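Local atomic coordinates of inositol monophosphatase family protein (Staphylococcus aureus subsp. aureus MSSA476, PDB entry 4I3Y), a protein that probably hydrolyses the phosphate ester of inositol monophosphates, using bound magnesium ions, and belongs to a lithium-inhibited phosphatase family. Residues Q14-I19 against L123-D128; I87-I92 against Y115-K120; D160-F165 against G201-H206. All blocks are in the same frame, centred on the assembly; numbering follows the deposited sequence.

Contact 1: residues Q14-I19 against L123-D128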
loop_
_atom_site.group_PDB
_atom_site.type_symbol
_atom_site.label_atom_id
_atom_site.label_comp_id
_atom_site.label_asym_id
_atom_site.label_seq_id
_atom_site.Cartn_x
_atom_site.Cartn_y
_atom_site.Cartn_z
ATOM N N GLN A 14 13.514 20.084 22.999
ATOM C CA GLN A 14 13.645 21.318 22.188
ATOM C C GLN A 14 14.090 21.044 20.764
ATOM O O GLN A 14 13.657 21.691 19.799
ATOM C CB GLN A 14 14.645 22.287 22.799
ATOM C CG GLN A 14 14.170 22.826 24.140
ATOM C CD GLN A 14 15.231 23.699 24.786
ATOM O OE1 GLN A 14 14.934 24.832 25.176
ATOM N NE2 GLN A 14 16.450 23.197 24.902
ATOM N N ILE A 15 14.983 20.093 20.620
ATOM C CA ILE A 15 15.349 19.753 19.249
ATOM C C ILE A 15 14.105 19.139 18.550
ATOM O O ILE A 15 13.754 19.521 17.421
ATOM C CB ILE A 15 16.565 18.815 19.195
ATOM C CG1 ILE A 15 17.775 19.407 20.020
ATOM C CG2 ILE A 15 16.857 18.504 17.730
ATOM C CD1 ILE A 15 18.970 18.450 20.233
ATOM N N ASP A 16 13.463 18.188 19.219
ATOM C CA ASP A 16 12.271 17.559 18.597
ATOM C C ASP A 16 11.240 18.595 18.164
ATOM O O ASP A 16 10.668 18.511 17.039
ATOM C CB ASP A 16 11.643 16.525 19.524
ATOM C CG ASP A 16 10.494 15.807 18.879
ATOM O OD1 ASP A 16 10.667 15.173 17.804
ATOM O OD2 ASP A 16 9.406 15.883 19.457
ATOM N N LYS A 17 10.998 19.587 19.049
ATOM C CA LYS A 17 10.088 20.680 18.748
ATOM C C LYS A 17 10.497 21.412 17.467
ATOM O O LYS A 17 9.643 21.642 16.562
ATOM C CB LYS A 17 10.017 21.664 19.926
ATOM C CG LYS A 17 9.211 22.923 19.607
ATOM C CD LYS A 17 8.565 23.464 20.879
ATOM C CE LYS A 17 8.063 24.896 20.739
ATOM N NZ LYS A 17 6.576 24.880 20.800
ATOM N N LEU A 18 11.788 21.757 17.342
ATOM C CA LEU A 18 12.258 22.393 16.056
ATOM C C LEU A 18 12.011 21.506 14.803
ATOM O O LEU A 18 11.598 21.998 13.748
ATOM C CB LEU A 18 13.722 22.757 16.094
ATOM C CG LEU A 18 14.271 24.149 16.441
ATOM C CD1 LEU A 18 13.178 25.111 16.829
ATOM C CD2 LEU A 18 15.446 24.082 17.434
ATOM N N ILE A 19 12.334 20.222 14.918
ATOM C CA ILE A 19 12.256 19.345 13.737
ATOM C C ILE A 19 10.774 19.161 13.357
ATOM O O ILE A 19 10.395 19.366 12.177
ATOM C CB ILE A 19 12.890 17.971 14.009
ATOM C CG1 ILE A 19 14.401 18.066 14.267
ATOM C CG2 ILE A 19 12.691 17.065 12.798
ATOM C CD1 ILE A 19 15.157 18.511 13.032
ATOM N N LEU A 123 17.128 10.939 17.882
ATOM C CA LEU A 123 15.829 11.398 17.277
ATOM C C LEU A 123 15.664 10.754 15.888
ATOM O O LEU A 123 16.622 10.657 15.120
ATOM C CB LEU A 123 15.749 12.910 17.124
ATOM C CG LEU A 123 15.870 13.795 18.363
ATOM C CD1 LEU A 123 16.001 15.271 17.922
ATOM C CD2 LEU A 123 14.719 13.610 19.349
ATOM N N SER A 124 14.462 10.280 15.605
ATOM C CA SER A 124 14.124 9.691 14.279
ATOM C C SER A 124 12.770 10.119 13.784
ATOM O O SER A 124 11.868 10.291 14.585
ATOM C CB SER A 124 14.167 8.172 14.347
ATOM O OG SER A 124 15.485 7.775 14.675
ATOM N N TYR A 125 12.629 10.271 12.469
ATOM C CA TYR A 125 11.424 10.781 11.888
ATOM C C TYR A 125 11.151 10.080 10.566
ATOM O O TYR A 125 12.069 10.003 9.723
ATOM C CB TYR A 125 11.559 12.308 11.579
ATOM C CG TYR A 125 11.833 13.109 12.830
ATOM C CD1 TYR A 125 10.785 13.481 13.686
ATOM C CD2 TYR A 125 13.140 13.390 13.212
ATOM C CE1 TYR A 125 11.046 14.158 14.877
ATOM C CE2 TYR A 125 13.430 14.003 14.404
ATOM C CZ TYR A 125 12.377 14.422 15.211
ATOM O OH TYR A 125 12.684 15.081 16.333
ATOM N N VAL A 126 9.884 9.639 10.393
ATOM C CA VAL A 126 9.338 9.165 9.120
ATOM C C VAL A 126 8.028 9.895 8.860
ATOM O O VAL A 126 7.001 9.642 9.523
ATOM C CB VAL A 126 9.126 7.643 9.043
ATOM C CG1 VAL A 126 8.607 7.285 7.635
ATOM C CG2 VAL A 126 10.438 6.887 9.323
ATOM N N TYR A 127 8.073 10.819 7.905
ATOM C CA TYR A 127 6.879 11.631 7.648
ATOM C C TYR A 127 6.163 11.109 6.451
ATOM O O TYR A 127 6.598 11.390 5.295
ATOM C CB TYR A 127 7.211 13.142 7.438
ATOM C CG TYR A 127 5.986 14.051 7.385
ATOM C CD1 TYR A 127 4.758 13.664 7.957
ATOM C CD2 TYR A 127 6.066 15.335 6.785
ATOM C CE1 TYR A 127 3.649 14.487 7.896
ATOM C CE2 TYR A 127 4.948 16.176 6.700
ATOM C CZ TYR A 127 3.765 15.745 7.259
ATOM O OH TYR A 127 2.696 16.563 7.199
ATOM N N ASP A 128 5.055 10.416 6.714
ATOM C CA ASP A 128 4.163 9.969 5.638
ATOM C C ASP A 128 3.331 11.168 5.219
ATOM O O ASP A 128 2.262 11.421 5.790
ATOM C CB ASP A 128 3.303 8.858 6.186
ATOM C CG ASP A 128 2.298 8.310 5.180
ATOM O OD1 ASP A 128 2.057 8.881 4.144
ATOM O OD2 ASP A 128 1.714 7.287 5.490
#
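Ile19 lays its CG2 methyl over the centre of one face of the Tyr125 ring. The methyl carbon CG2 of Ile19 is 3.6 Å from the ring centroid of Tyr125 and close to the ring normal, a CH-pi contact. Ile19 CG1 lies beside the backbone N (chi1 -65°) and CG2 anti to it, which turns the CG2 methyl onto the ring. The phenol end of the same tyrosine meets Asp16. Tyr125 OH donates to Asp16 OD1 in a very short hydrogen bond of 2.5 Å. The carboxylate lies nearly coplanar with the ring, 11° apart, and OD1 sits at the ring edge. The other oxygen, Asp16 OD2, forms a salt bridge with Lys136 of strand 133-138. One turn before Ile19, Ile15 CG2 presses on Leu123 CD1 at 3.3 Å, tighter than usual van der Waals contact. These groups pack helix 12-35 against strand 120-128. Over these segments the two run roughly parallel, 21° apart. Every residue that touches is buried. The carboxylate is thus buried and held through both oxygens, and the nearby lysine would be expected to stabilise its negative charge. The phenol is fixed at its hydroxyl and on one face.

Contact 2: residues I87-I92 against Y115-K120; sequences INHLWI and YFYEGK
Phe116 O takes the backbone N-H of Leu90 at 2.9 Å and also a weak bond from a water. The same water lies within hydrogen-bonding distance of Ile87 O and accepts from Gly119 N, so it bridges the two segments beside the turn, though it cannot serve every nearby acceptor at once. Phe116 N returns a bond to Leu90 O at 2.7 Å, which makes Leu90 and Phe116 an antiparallel hydrogen-bonded pair. Beyond them, Glu118 N reaches Asn88 O at 2.6 Å in a nearly straight bond.

The side chains of His89, Trp91, Tyr115 and Tyr117 share one face of the sheet. His89 ND1 and Tyr115 OH are hydrogen-bonded at 2.8 Å, each at the edge of the other's ring. The Tyr115 ring extends alongside His89 because its CG is anti to the backbone N (chi1 167°). Its CB lies over the six-membered ring of Trp91, with Tyr115 CB 3.4 Å from that ring's centroid. The two rings are roughly parallel but displaced, with little of one above the other. His89 also lies alongside Tyr117, with His89 CE1 3.4 Å from Tyr117 CE1 and the planes at 34°. His71 completes this cluster: it stacks on His89, and its ND1 accepts from Trp91 NE1.

On the face that carries Leu90 and Phe116, Phe116 meets Ile92 obliquely, with Ile92 CD1 3.8 Å from Phe116 CE2. Phe116 stacks on His240 there.

A type I' turn, Tyr117 to Lys120, leads strand 110-117 into strand 120-128. Such a turn is characteristic of a tight beta hairpin. Strands 89-97 and 110-117 are antiparallel neighbours in the large mixed sheet of the inositol monophosphatase fold, and strand 89-97 leads on to the magnesium ligands Asp94 and Ile96.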
loop_
_atom_site.group_PDB
_atom_site.type_symbol
_atom_site.label_atom_id
_atom_site.label_comp_id
_atom_site.label_asym_id
_atom_site.label_seq_id
_atom_site.Cartn_x
_atom_site.Cartn_y
_atom_site.Cartn_z
ATOM N N ILE A 87 31.992 11.665 13.955
ATOM C CA ILE A 87 31.153 12.871 13.849
ATOM C C ILE A 87 30.219 13.009 15.079
ATOM O O ILE A 87 29.497 12.075 15.428
ATOM C CB ILE A 87 30.420 12.920 12.478
ATOM C CG1 ILE A 87 29.635 14.225 12.325
ATOM C CG2 ILE A 87 29.587 11.647 12.253
ATOM C CD1 ILE A 87 30.514 15.450 12.286
ATOM N N ASN A 88 30.284 14.152 15.770
ATOM C CA ASN A 88 29.604 14.273 17.071
ATOM C C ASN A 88 28.083 14.371 16.904
ATOM O O ASN A 88 27.318 13.629 17.539
ATOM C CB ASN A 88 30.181 15.448 17.917
ATOM C CG ASN A 88 31.426 15.026 18.717
ATOM O OD1 ASN A 88 32.385 15.768 18.824
ATOM N ND2 ASN A 88 31.408 13.813 19.258
ATOM N N HIS A 89 27.692 15.276 16.019
ATOM C CA HIS A 89 26.277 15.594 15.714
ATOM C C HIS A 89 25.990 15.303 14.253
ATOM O O HIS A 89 26.412 16.033 13.375
ATOM C CB HIS A 89 25.965 17.068 16.053
ATOM C CG HIS A 89 26.205 17.403 17.492
ATOM N ND1 HIS A 89 25.428 16.895 18.513
ATOM C CD2 HIS A 89 27.160 18.160 18.085
ATOM C CE1 HIS A 89 25.869 17.351 19.673
ATOM N NE2 HIS A 89 26.916 18.125 19.439
ATOM N N LEU A 90 25.253 14.229 13.993
ATOM C CA LEU A 90 25.013 13.858 12.605
ATOM C C LEU A 90 23.540 13.607 12.310
ATOM O O LEU A 90 22.883 12.828 13.022
ATOM C CB LEU A 90 25.731 12.565 12.310
ATOM C CG LEU A 90 25.471 12.076 10.871
ATOM C CD1 LEU A 90 25.958 12.962 9.750
ATOM C CD2 LEU A 90 26.010 10.668 10.754
ATOM N N TRP A 91 23.067 14.253 11.261
ATOM C CA TRP A 91 21.736 14.036 10.700
ATOM C C TRP A 91 21.821 13.173 9.428
ATOM O O TRP A 91 22.585 13.486 8.521
ATOM C CB TRP A 91 21.073 15.384 10.361
ATOM C CG TRP A 91 20.733 16.122 11.650
ATOM C CD1 TRP A 91 21.582 16.920 12.388
ATOM C CD2 TRP A 91 19.503 16.042 12.403
ATOM N NE1 TRP A 91 20.935 17.385 13.546
ATOM C CE2 TRP A 91 19.663 16.871 13.572
ATOM C CE3 TRP A 91 18.282 15.399 12.188
ATOM C CZ2 TRP A 91 18.633 17.065 14.526
ATOM C CZ3 TRP A 91 17.255 15.574 13.124
ATOM C CH2 TRP A 91 17.446 16.400 14.304
ATOM N N ILE A 92 21.017 12.108 9.354
ATOM C CA ILE A 92 20.935 11.402 8.076
ATOM C C ILE A 92 19.561 11.690 7.469
ATOM O O ILE A 92 18.530 11.648 8.177
ATOM C CB ILE A 92 21.166 9.918 8.240
ATOM C CG1 ILE A 92 22.544 9.687 8.872
ATOM C CG2 ILE A 92 20.982 9.220 6.875
ATOM C CD1 ILE A 92 22.974 8.219 8.908
ATOM N N TYR A 115 18.824 11.651 13.725
ATOM C CA TYR A 115 19.900 12.336 14.411
ATOM C C TYR A 115 20.673 11.353 15.328
ATOM O O TYR A 115 20.106 10.655 16.202
ATOM C CB TYR A 115 19.333 13.500 15.228
ATOM C CG TYR A 115 20.285 14.114 16.236
ATOM C CD1 TYR A 115 21.461 14.758 15.814
ATOM C CD2 TYR A 115 19.995 14.077 17.635
ATOM C CE1 TYR A 115 22.339 15.363 16.748
ATOM C CE2 TYR A 115 20.860 14.667 18.592
ATOM C CZ TYR A 115 22.021 15.320 18.154
ATOM O OH TYR A 115 22.903 15.882 19.079
ATOM N N PHE A 116 21.977 11.390 15.173
ATOM C CA PHE A 116 22.866 10.492 15.868
ATOM C C PHE A 116 23.844 11.371 16.639
ATOM O O PHE A 116 24.447 12.295 16.069
ATOM C CB PHE A 116 23.675 9.618 14.865
ATOM C CG PHE A 116 22.827 8.640 14.120
ATOM C CD1 PHE A 116 22.656 7.341 14.607
ATOM C CD2 PHE A 116 22.149 9.036 12.980
ATOM C CE1 PHE A 116 21.845 6.441 13.951
ATOM C CE2 PHE A 116 21.331 8.127 12.311
ATOM C CZ PHE A 116 21.172 6.842 12.792
ATOM N N TYR A 117 23.970 11.069 17.915
ATOM C CA TYR A 117 24.856 11.840 18.790
ATOM C C TYR A 117 26.031 10.928 19.175
ATOM O O TYR A 117 25.828 9.910 19.853
ATOM C CB TYR A 117 24.114 12.347 20.041
ATOM C CG TYR A 117 25.074 12.983 21.056
ATOM C CD1 TYR A 117 25.745 14.162 20.744
ATOM C CD2 TYR A 117 25.353 12.365 22.296
ATOM C CE1 TYR A 117 26.631 14.738 21.632
ATOM C CE2 TYR A 117 26.254 12.942 23.193
ATOM C CZ TYR A 117 26.895 14.124 22.835
ATOM O OH TYR A 117 27.791 14.754 23.678
ATOM N N GLU A 118 27.243 11.267 18.713
ATOM C CA GLU A 118 28.415 10.371 18.895
ATOM C C GLU A 118 28.008 8.966 18.538
ATOM O O GLU A 118 28.111 8.045 19.359
ATOM C CB GLU A 118 28.969 10.415 20.315
ATOM C CG GLU A 118 29.265 11.822 20.761
ATOM C CD GLU A 118 29.915 11.902 22.123
ATOM O OE1 GLU A 118 29.732 11.010 22.991
ATOM O OE2 GLU A 118 30.638 12.878 22.310
ATOM N N GLY A 119 27.469 8.832 17.330
ATOM C CA GLY A 119 26.970 7.546 16.831
ATOM C C GLY A 119 25.760 6.828 17.466
ATOM O O GLY A 119 25.420 5.718 17.044
ATOM N N LYS A 120 25.101 7.433 18.457
ATOM C CA LYS A 120 23.931 6.807 19.074
ATOM C C LYS A 120 22.655 7.531 18.583
ATOM O O LYS A 120 22.578 8.776 18.593
ATOM C CB LYS A 120 24.020 6.808 20.605
ATOM C CG LYS A 120 22.782 6.253 21.295
ATOM C CD LYS A 120 23.070 5.754 22.702
ATOM C CE LYS A 120 23.213 6.880 23.690
ATOM N NZ LYS A 120 22.818 6.452 25.076
HETATM O O HOH W 1 26.861 10.974 15.616
#

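Contact 3: residues D160-F165 against G201-H206; sequences DAIISF and GQFGAH
Hydrogen bonds set the register between Ile162-Ser164 and Phe203-His206. Gly204 N donates to Ile162 O at 2.8 Å, in the carbonyl plane. Further along, Ser164 N donates to Ala205 O at 3.1 Å. A water bridges the start of the contact, accepting from Ile162 N and donating to Gln202 O.

Among the side chains, His206 ND1 donates to Ser164 OG at 2.9 Å, with the serine oxygen 23° out of the imidazole plane. His206 ND1 also makes a weak bond to Ser164 O. Ser164 OG has a further partner in Asp194 of helix 191-200, so the hydroxyl links strand, histidine and helix.

Apolar packing is centred on Phe203. Its ring spans two residues of the facing strand: Phe203 CD1 is 3.6 Å from Ile162 CG2, and Phe203 CD2 is 3.5 Å from Ser164 CB. CG beside the backbone N (chi1 -68°) brings the ring against Ile162 and Ser164, obliquely to both. Ala161 CB rests on Gly204 CA at 3.7 Å, where the two backbones come close.

At the start of the contact, Gln202 NE2 bonds Glu107 of the second subunit. The Schellman motif at Gly201 ends helix 191-200 and turns the chain into strand 205-208. Strands 162-164 and 205-208 are parallel neighbours in the five-stranded mixed sheet, an arrangement belonging to the layered alpha/beta fold of this family.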
loop_
_atom_site.group_PDB
_atom_site.type_symbol
_atom_site.label_atom_id
_atom_site.label_comp_id
_atom_site.label_asym_id
_atom_site.label_seq_id
_atom_site.Cartn_x
_atom_site.Cartn_y
_atom_site.Cartn_z
ATOM N N ASP A 160 1.679 -16.394 10.427
ATOM C CA ASP A 160 0.545 -15.547 10.750
ATOM C C ASP A 160 0.717 -14.097 10.265
ATOM O O ASP A 160 -0.091 -13.209 10.624
ATOM C CB ASP A 160 0.325 -15.540 12.252
ATOM C CG ASP A 160 0.052 -16.930 12.785
ATOM O OD1 ASP A 160 -0.729 -17.633 12.135
ATOM O OD2 ASP A 160 0.652 -17.329 13.813
ATOM N N ALA A 161 1.756 -13.834 9.480
ATOM C CA ALA A 161 2.126 -12.417 9.290
ATOM C C ALA A 161 2.310 -12.070 7.832
ATOM O O ALA A 161 2.697 -12.932 7.048
ATOM C CB ALA A 161 3.398 -12.092 10.068
ATOM N N ILE A 162 2.039 -10.805 7.486
ATOM C CA ILE A 162 2.247 -10.345 6.116
ATOM C C ILE A 162 3.701 -9.954 5.975
ATOM O O ILE A 162 4.242 -9.334 6.855
ATOM C CB ILE A 162 1.316 -9.139 5.756
ATOM C CG1 ILE A 162 -0.143 -9.623 5.732
ATOM C CG2 ILE A 162 1.743 -8.471 4.450
ATOM C CD1 ILE A 162 -1.156 -8.485 5.667
ATOM N N ILE A 163 4.358 -10.330 4.890
ATOM C CA ILE A 163 5.711 -9.782 4.724
ATOM C C ILE A 163 5.853 -8.968 3.490
ATOM O O ILE A 163 5.040 -9.080 2.565
ATOM C CB ILE A 163 6.839 -10.818 4.717
ATOM C CG1 ILE A 163 6.637 -11.893 3.664
ATOM C CG2 ILE A 163 7.012 -11.408 6.100
ATOM C CD1 ILE A 163 7.926 -12.719 3.676
ATOM N N SER A 164 6.909 -8.162 3.476
ATOM C CA SER A 164 7.115 -7.190 2.438
ATOM C C SER A 164 8.586 -7.166 2.028
ATOM O O SER A 164 9.516 -7.191 2.883
ATOM C CB SER A 164 6.684 -5.837 3.026
ATOM O OG SER A 164 7.342 -4.733 2.466
ATOM N N PHE A 165 8.820 -7.114 0.719
ATOM C CA PHE A 165 10.180 -7.098 0.192
ATOM C C PHE A 165 10.048 -6.885 -1.300
ATOM O O PHE A 165 8.922 -7.023 -1.858
ATOM C CB PHE A 165 10.943 -8.418 0.498
ATOM C CG PHE A 165 10.267 -9.667 -0.049
ATOM C CD1 PHE A 165 10.555 -10.133 -1.339
ATOM C CD2 PHE A 165 9.384 -10.396 0.736
ATOM C CE1 PHE A 165 9.936 -11.275 -1.850
ATOM C CE2 PHE A 165 8.755 -11.546 0.237
ATOM C CZ PHE A 165 9.015 -11.963 -1.069
ATOM N N GLY A 201 3.012 -3.330 13.658
ATOM C CA GLY A 201 2.551 -4.727 13.791
ATOM C C GLY A 201 1.583 -5.209 12.695
ATOM O O GLY A 201 1.011 -6.296 12.819
ATOM N N GLN A 202 1.424 -4.397 11.613
ATOM C CA GLN A 202 0.663 -4.735 10.366
ATOM C C GLN A 202 1.425 -5.730 9.437
ATOM O O GLN A 202 0.799 -6.600 8.848
ATOM C CB GLN A 202 0.361 -3.437 9.542
ATOM C CG GLN A 202 -0.356 -2.376 10.389
ATOM C CD GLN A 202 -0.427 -1.077 9.609
ATOM O OE1 GLN A 202 0.617 -0.485 9.312
ATOM N NE2 GLN A 202 -1.636 -0.640 9.255
ATOM N N PHE A 203 2.753 -5.611 9.345
ATOM C CA PHE A 203 3.622 -6.590 8.660
ATOM C C PHE A 203 4.494 -7.278 9.723
ATOM O O PHE A 203 4.838 -6.650 10.727
ATOM C CB PHE A 203 4.571 -5.839 7.684
ATOM C CG PHE A 203 3.879 -5.208 6.488
ATOM C CD1 PHE A 203 2.550 -5.455 6.224
ATOM C CD2 PHE A 203 4.633 -4.479 5.551
ATOM C CE1 PHE A 203 1.924 -4.875 5.084
ATOM C CE2 PHE A 203 4.049 -3.922 4.428
ATOM C CZ PHE A 203 2.674 -4.105 4.199
ATOM N N GLY A 204 4.834 -8.557 9.483
ATOM C CA GLY A 204 5.826 -9.285 10.281
ATOM C C GLY A 204 7.224 -8.805 10.039
ATOM O O GLY A 204 8.017 -8.746 10.996
ATOM N N ALA A 205 7.544 -8.422 8.799
ATOM C CA ALA A 205 8.922 -8.079 8.468
ATOM C C ALA A 205 8.965 -7.352 7.139
ATOM O O ALA A 205 8.031 -7.473 6.334
ATOM C CB ALA A 205 9.835 -9.341 8.467
ATOM N N HIS A 206 10.005 -6.524 6.965
ATOM C CA HIS A 206 10.296 -5.857 5.718
ATOM C C HIS A 206 11.762 -6.112 5.437
ATOM O O HIS A 206 12.638 -5.977 6.324
ATOM C CB HIS A 206 10.038 -4.320 5.718
ATOM C CG HIS A 206 10.522 -3.636 4.461
ATOM N ND1 HIS A 206 9.988 -3.904 3.219
ATOM C CD2 HIS A 206 11.451 -2.662 4.261
ATOM C CE1 HIS A 206 10.609 -3.181 2.300
ATOM N NE2 HIS A 206 11.507 -2.422 2.905
HETATM O O HOH W 2 0.951 -9.143 9.343
#

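From the N terminus, helix 12-35 comes first, and contact 1 joins it to strand 120-128, closing a loop of about a hundred residues. Contact 2 is nested inside that loop and pairs strands 89-97 and 110-117. The two touch: Ile15, Ile19 and Leu123 of contact 1 pack on Trp91 of contact 2, and strands 110-117 and 120-128 are sheet neighbours. Together they bind the first helix to the seven-stranded sheet. Contact 3 follows in series and closes a shorter loop through helices 172-181 and 191-200 in the five-stranded sheet. It touches neither of the others; its centre is about 30 Å from that of contact 2, across the chain's centre.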